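Long-range contact in tail spike protein (Acinetobacter phage vB_AbaP_AS12, PDB 6EU4), which probably binds and depolymerises the capsular polysaccharide of Acinetobacter baumannii during host recognition: residues C117-V131 with T138-T152. Residues are numbered along the deposited sequence; the frame is centred on the assembly and turned at random. Where two conformers were deposited one is given.
Sequences CKVRLNGLYHTSVPV and TIEGTGELDCGFIKT
F149 and L121 meet at about a right angle inside the bend of two successive coils, where L121 CD2 lies 3.9 Å from F149 CZ. The other methyl of L121, CD1, packs on I139 CG2, while V131 CG2, from the C-terminal end of 117-131, comes against the F149 ring. Y125 points inward as well and brings Y125 CD2 to the edge of the F149 ring, 3.9 Å from F149 CE1; its hydroxyl accepts from N122 N and is hydrogen-bonded to E92. Around this core the backbones run parallel in two short strand pairs, 118-121 with 138-141 and 124-127 with 148-151, the latter stitched by bonds such as I150 N to Y125 O (2.8 Å). On the outer side, in the conformer given, I150 CB sits over one face of the H126 imidazole, 4.0 Å from its centroid, a CH-pi contact. R120, folded back by bends at chi2 (-80°) and chi3 (-76°), places NH1 3.0 Å from E140 O; L121 N reaches the same oxygen from the opposite face of the carbonyl plane, so two donors grip it. At the polar edge, the extended K118 sets NZ 2.6 Å from E140 OE1, and E140 OE2 takes K118 of the second subunit, carrying the salt bridges across the trimer interface. Parallel coils in register round an apolar interior are the hallmark of the parallel beta-helix of trimeric phage tailspikes.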
loop_
_atom_site.group_PDB
_atom_site.type_symbol
_atom_site.label_atom_id
_atom_site.label_comp_id
_atom_site.label_asym_id
_atom_site.label_seq_id
_atom_site.Cartn_x
_atom_site.Cartn_y
_atom_site.Cartn_z
ATOM N N CYS A 117 -4.066 14.392 34.920
ATOM C CA CYS A 117 -2.629 14.478 34.700
ATOM C C CYS A 117 -2.192 13.483 33.631
ATOM O O CYS A 117 -2.835 12.457 33.401
ATOM C CB CYS A 117 -1.858 14.184 35.988
ATOM S SG CYS A 117 -2.390 15.161 37.414
ATOM N N LYS A 118 -1.065 13.792 32.988
ATOM C CA LYS A 118 -0.297 12.755 32.315
ATOM C C LYS A 118 0.164 11.753 33.364
ATOM O O LYS A 118 0.606 12.134 34.449
ATOM C CB LYS A 118 0.908 13.366 31.592
ATOM C CG LYS A 118 1.788 12.335 30.900
ATOM C CD LYS A 118 2.942 12.975 30.123
ATOM C CE LYS A 118 3.766 11.904 29.428
ATOM N NZ LYS A 118 4.873 12.515 28.635
ATOM N N VAL A 119 0.036 10.470 33.054
ATOM C CA VAL A 119 0.359 9.393 33.988
ATOM C C VAL A 119 1.604 8.684 33.488
ATOM O O VAL A 119 1.606 8.145 32.375
ATOM C CB VAL A 119 -0.793 8.396 34.127
ATOM C CG1 VAL A 119 -0.375 7.244 35.029
ATOM C CG2 VAL A 119 -2.007 9.079 34.706
ATOM N N ARG A 120 2.638 8.648 34.327
ATOM C CA ARG A 120 3.852 7.899 34.053
ATOM C C ARG A 120 3.850 6.584 34.826
ATOM O O ARG A 120 3.599 6.561 36.037
ATOM C CB ARG A 120 5.083 8.724 34.422
ATOM C CG ARG A 120 5.356 9.861 33.433
ATOM C CD ARG A 120 6.074 9.369 32.159
ATOM N NE ARG A 120 7.484 9.133 32.469
ATOM C CZ ARG A 120 8.047 7.938 32.618
ATOM N NH1 ARG A 120 7.345 6.813 32.434
ATOM N NH2 ARG A 120 9.335 7.868 32.952
ATOM N N LEU A 121 4.138 5.496 34.126
ATOM C CA LEU A 121 4.265 4.176 34.734
ATOM C C LEU A 121 5.742 3.825 34.859
ATOM O O LEU A 121 6.477 3.847 33.869
ATOM C CB LEU A 121 3.528 3.130 33.897
ATOM C CG LEU A 121 2.037 3.424 33.666
ATOM C CD1 LEU A 121 1.375 2.311 32.842
ATOM C CD2 LEU A 121 1.271 3.656 34.972
ATOM N N ASN A 122 6.173 3.485 36.075
ATOM C CA ASN A 122 7.594 3.372 36.386
ATOM C C ASN A 122 8.007 1.985 36.854
ATOM O O ASN A 122 9.126 1.810 37.350
ATOM C CB ASN A 122 7.941 4.408 37.439
ATOM C CG ASN A 122 7.507 5.782 37.027
ATOM O OD1 ASN A 122 7.685 6.168 35.866
ATOM N ND2 ASN A 122 6.908 6.519 37.952
ATOM N N GLY A 123 7.136 1.004 36.703
ATOM C CA GLY A 123 7.432 -0.358 37.089
ATOM C C GLY A 123 6.154 -1.152 36.951
ATOM O O GLY A 123 5.230 -0.720 36.264
ATOM N N LEU A 124 6.108 -2.305 37.609
ATOM C CA LEU A 124 4.926 -3.154 37.578
ATOM C C LEU A 124 4.060 -2.864 38.794
ATOM O O LEU A 124 4.548 -2.825 39.936
ATOM C CB LEU A 124 5.295 -4.627 37.551
ATOM C CG LEU A 124 6.105 -5.034 36.324
ATOM C CD1 LEU A 124 6.636 -6.464 36.504
ATOM C CD2 LEU A 124 5.280 -4.866 35.042
ATOM N N TYR A 125 2.783 -2.662 38.538
ATOM C CA TYR A 125 1.793 -2.442 39.579
ATOM C C TYR A 125 0.806 -3.598 39.532
ATOM O O TYR A 125 0.364 -3.991 38.449
ATOM C CB TYR A 125 1.064 -1.132 39.363
ATOM C CG TYR A 125 1.956 0.062 39.149
ATOM C CD1 TYR A 125 2.425 0.816 40.218
ATOM C CD2 TYR A 125 2.331 0.437 37.869
ATOM C CE1 TYR A 125 3.240 1.932 40.010
ATOM C CE2 TYR A 125 3.137 1.549 37.646
ATOM C CZ TYR A 125 3.585 2.286 38.702
ATOM O OH TYR A 125 4.392 3.373 38.458
ATOM N N HIS A 126 0.468 -4.146 40.699
ATOM C CA HIS A 126 -0.459 -5.270 40.789
ATOM C C HIS A 126 -1.848 -4.779 41.177
ATOM O O HIS A 126 -1.989 -3.868 41.992
ATOM C CB HIS A 126 0.045 -6.305 41.797
ATOM C CG HIS A 126 1.268 -7.012 41.323
ATOM N ND1 HIS A 126 2.500 -6.392 41.257
ATOM C CD2 HIS A 126 1.444 -8.265 40.847
ATOM C CE1 HIS A 126 3.385 -7.247 40.774
ATOM N NE2 HIS A 126 2.770 -8.391 40.519
ATOM N N THR A 127 -2.870 -5.370 40.562
ATOM C CA THR A 127 -4.240 -4.904 40.722
ATOM C C THR A 127 -5.175 -6.079 40.946
ATOM O O THR A 127 -5.025 -7.131 40.324
ATOM C CB THR A 127 -4.703 -4.149 39.488
ATOM O OG1 THR A 127 -4.537 -5.001 38.340
ATOM C CG2 THR A 127 -3.905 -2.870 39.329
ATOM N N SER A 128 -6.161 -5.889 41.822
ATOM C CA SER A 128 -7.159 -6.920 42.079
ATOM C C SER A 128 -8.466 -6.682 41.331
ATOM O O SER A 128 -9.339 -7.563 41.340
ATOM C CB SER A 128 -7.459 -7.011 43.567
ATOM O OG SER A 128 -8.238 -5.895 43.969
ATOM N N VAL A 129 -8.624 -5.516 40.710
ATOM C CA VAL A 129 -9.792 -5.204 39.891
ATOM C C VAL A 129 -9.298 -4.552 38.607
ATOM O O VAL A 129 -8.132 -4.133 38.513
ATOM C CB VAL A 129 -10.784 -4.284 40.644
ATOM C CG1 VAL A 129 -11.413 -5.025 41.836
ATOM C CG2 VAL A 129 -10.102 -3.017 41.114
ATOM N N PRO A 130 -10.150 -4.461 37.590
ATOM C CA PRO A 130 -9.770 -3.683 36.408
ATOM C C PRO A 130 -9.602 -2.218 36.783
ATOM O O PRO A 130 -10.191 -1.731 37.755
ATOM C CB PRO A 130 -10.956 -3.880 35.447
ATOM C CG PRO A 130 -11.758 -5.027 36.034
ATOM C CD PRO A 130 -11.543 -4.932 37.499
ATOM N N VAL A 131 -8.822 -1.501 35.974
ATOM C CA VAL A 131 -8.716 -0.050 36.071
ATOM C C VAL A 131 -9.206 0.528 34.758
ATOM O O VAL A 131 -9.007 -0.076 33.699
ATOM C CB VAL A 131 -7.286 0.420 36.399
ATOM C CG1 VAL A 131 -6.883 -0.112 37.793
ATOM C CG2 VAL A 131 -6.268 -0.032 35.341
ATOM N N THR A 138 -3.378 10.537 28.717
ATOM C CA THR A 138 -2.064 10.122 28.238
ATOM C C THR A 138 -1.409 9.311 29.347
ATOM O O THR A 138 -1.300 9.785 30.487
ATOM C CB THR A 138 -1.210 11.327 27.828
ATOM O OG1 THR A 138 -1.797 11.949 26.674
ATOM C CG2 THR A 138 0.216 10.899 27.468
ATOM N N ILE A 139 -0.996 8.085 29.006
ATOM C CA ILE A 139 -0.338 7.153 29.918
ATOM C C ILE A 139 0.933 6.690 29.225
ATOM O O ILE A 139 0.872 6.198 28.094
ATOM C CB ILE A 139 -1.226 5.940 30.251
ATOM C CG1 ILE A 139 -2.608 6.373 30.737
ATOM C CG2 ILE A 139 -0.526 5.047 31.269
ATOM C CD1 ILE A 139 -3.599 5.229 30.848
ATOM N N GLU A 140 2.083 6.864 29.880
ATOM C CA GLU A 140 3.379 6.594 29.265
ATOM C C GLU A 140 4.249 5.787 30.225
ATOM O O GLU A 140 4.580 6.265 31.316
ATOM C CB GLU A 140 4.089 7.904 28.885
ATOM C CG GLU A 140 5.490 7.714 28.268
ATOM C CD GLU A 140 6.242 9.029 28.069
ATOM O OE1 GLU A 140 5.597 10.095 28.058
ATOM O OE2 GLU A 140 7.482 8.991 27.908
ATOM N N GLY A 141 4.623 4.571 29.817
ATOM C CA GLY A 141 5.700 3.844 30.447
ATOM C C GLY A 141 6.965 3.950 29.602
ATOM O O GLY A 141 6.980 4.564 28.539
ATOM N N THR A 142 8.051 3.333 30.090
ATOM C CA THR A 142 9.298 3.334 29.320
ATOM C C THR A 142 9.511 2.064 28.513
ATOM O O THR A 142 10.513 1.964 27.787
ATOM C CB THR A 142 10.512 3.552 30.229
ATOM O OG1 THR A 142 10.573 2.519 31.220
ATOM C CG2 THR A 142 10.479 4.925 30.880
ATOM N N GLY A 143 8.599 1.109 28.590
ATOM C CA GLY A 143 8.719 -0.100 27.813
ATOM C C GLY A 143 7.920 -1.230 28.428
ATOM O O GLY A 143 7.590 -1.227 29.625
ATOM N N GLU A 144 7.633 -2.223 27.580
ATOM C CA GLU A 144 6.679 -3.284 27.863
ATOM C C GLU A 144 7.246 -4.408 28.724
ATOM O O GLU A 144 6.477 -5.245 29.198
ATOM C CB GLU A 144 6.158 -3.862 26.545
ATOM C CG GLU A 144 5.569 -2.820 25.578
ATOM C CD GLU A 144 6.562 -2.355 24.487
ATOM O OE1 GLU A 144 7.669 -1.872 24.840
ATOM O OE2 GLU A 144 6.212 -2.484 23.279
ATOM N N LEU A 145 8.554 -4.459 28.953
ATOM C CA LEU A 145 9.093 -5.495 29.836
ATOM C C LEU A 145 8.905 -5.144 31.298
ATOM O O LEU A 145 8.698 -6.038 32.128
ATOM C CB LEU A 145 10.585 -5.703 29.584
ATOM C CG LEU A 145 10.984 -6.235 28.216
ATOM C CD1 LEU A 145 12.509 -6.347 28.161
ATOM C CD2 LEU A 145 10.317 -7.580 27.926
ATOM N N ASP A 146 9.002 -3.862 31.638
ATOM C CA ASP A 146 9.165 -3.447 33.020
ATOM C C ASP A 146 8.065 -2.546 33.544
ATOM O O ASP A 146 8.035 -2.292 34.757
ATOM C CB ASP A 146 10.506 -2.732 33.193
ATOM C CG ASP A 146 11.686 -3.650 32.900
ATOM O OD1 ASP A 146 11.586 -4.877 33.149
ATOM O OD2 ASP A 146 12.707 -3.143 32.426
ATOM N N CYS A 147 7.164 -2.075 32.686
ATOM C CA CYS A 147 6.130 -1.112 33.053
ATOM C C CYS A 147 4.759 -1.695 32.752
ATOM O O CYS A 147 4.535 -2.208 31.655
ATOM C CB CYS A 147 6.287 0.204 32.279
ATOM S SG CYS A 147 7.887 0.986 32.526
ATOM N N GLY A 148 3.832 -1.589 33.695
ATOM C CA GLY A 148 2.486 -2.008 33.381
ATOM C C GLY A 148 1.763 -2.557 34.587
ATOM O O GLY A 148 2.164 -2.338 35.727
ATOM N N PHE A 149 0.670 -3.255 34.282
ATOM C CA PHE A 149 -0.301 -3.694 35.277
ATOM C C PHE A 149 -0.401 -5.208 35.233
ATOM O O PHE A 149 -0.563 -5.784 34.151
ATOM C CB PHE A 149 -1.689 -3.099 35.018
ATOM C CG PHE A 149 -1.723 -1.598 35.001
ATOM C CD1 PHE A 149 -0.979 -0.854 35.903
ATOM C CD2 PHE A 149 -2.503 -0.925 34.078
ATOM C CE1 PHE A 149 -1.007 0.548 35.881
ATOM C CE2 PHE A 149 -2.523 0.479 34.042
ATOM C CZ PHE A 149 -1.765 1.208 34.955
ATOM N N ILE A 150 -0.343 -5.830 36.409
ATOM C CA ILE A 150 -0.495 -7.269 36.572
ATOM C C ILE A 150 -1.771 -7.501 37.370
ATOM O O ILE A 150 -1.848 -7.136 38.548
ATOM C CB ILE A 150 0.713 -7.887 37.283
ATOM C CG1 ILE A 150 2.018 -7.417 36.621
ATOM C CG2 ILE A 150 0.600 -9.402 37.285
ATOM C CD1 ILE A 150 2.178 -7.868 35.192
ATOM N N LYS A 151 -2.765 -8.114 36.741
ATOM C CA LYS A 151 -4.030 -8.375 37.404
ATOM C C LYS A 151 -3.999 -9.757 38.046
ATOM O O LYS A 151 -3.643 -10.739 37.387
ATOM C CB LYS A 151 -5.174 -8.279 36.400
ATOM C CG LYS A 151 -6.508 -8.522 37.067
ATOM C CD LYS A 151 -7.566 -7.630 36.513
ATOM C CE LYS A 151 -8.857 -7.765 37.284
ATOM N NZ LYS A 151 -9.658 -8.861 36.762
ATOM N N THR A 152 -4.401 -9.832 39.318
ATOM C CA THR A 152 -4.211 -11.024 40.138
ATOM C C THR A 152 -5.492 -11.800 40.407
ATOM O O THR A 152 -5.455 -12.808 41.132
ATOM C CB THR A 152 -3.599 -10.642 41.488
ATOM O OG1 THR A 152 -4.533 -9.840 42.217
ATOM C CG2 THR A 152 -2.303 -9.856 41.293
HETATM O O HOH W 1 -3.703 12.490 30.818
#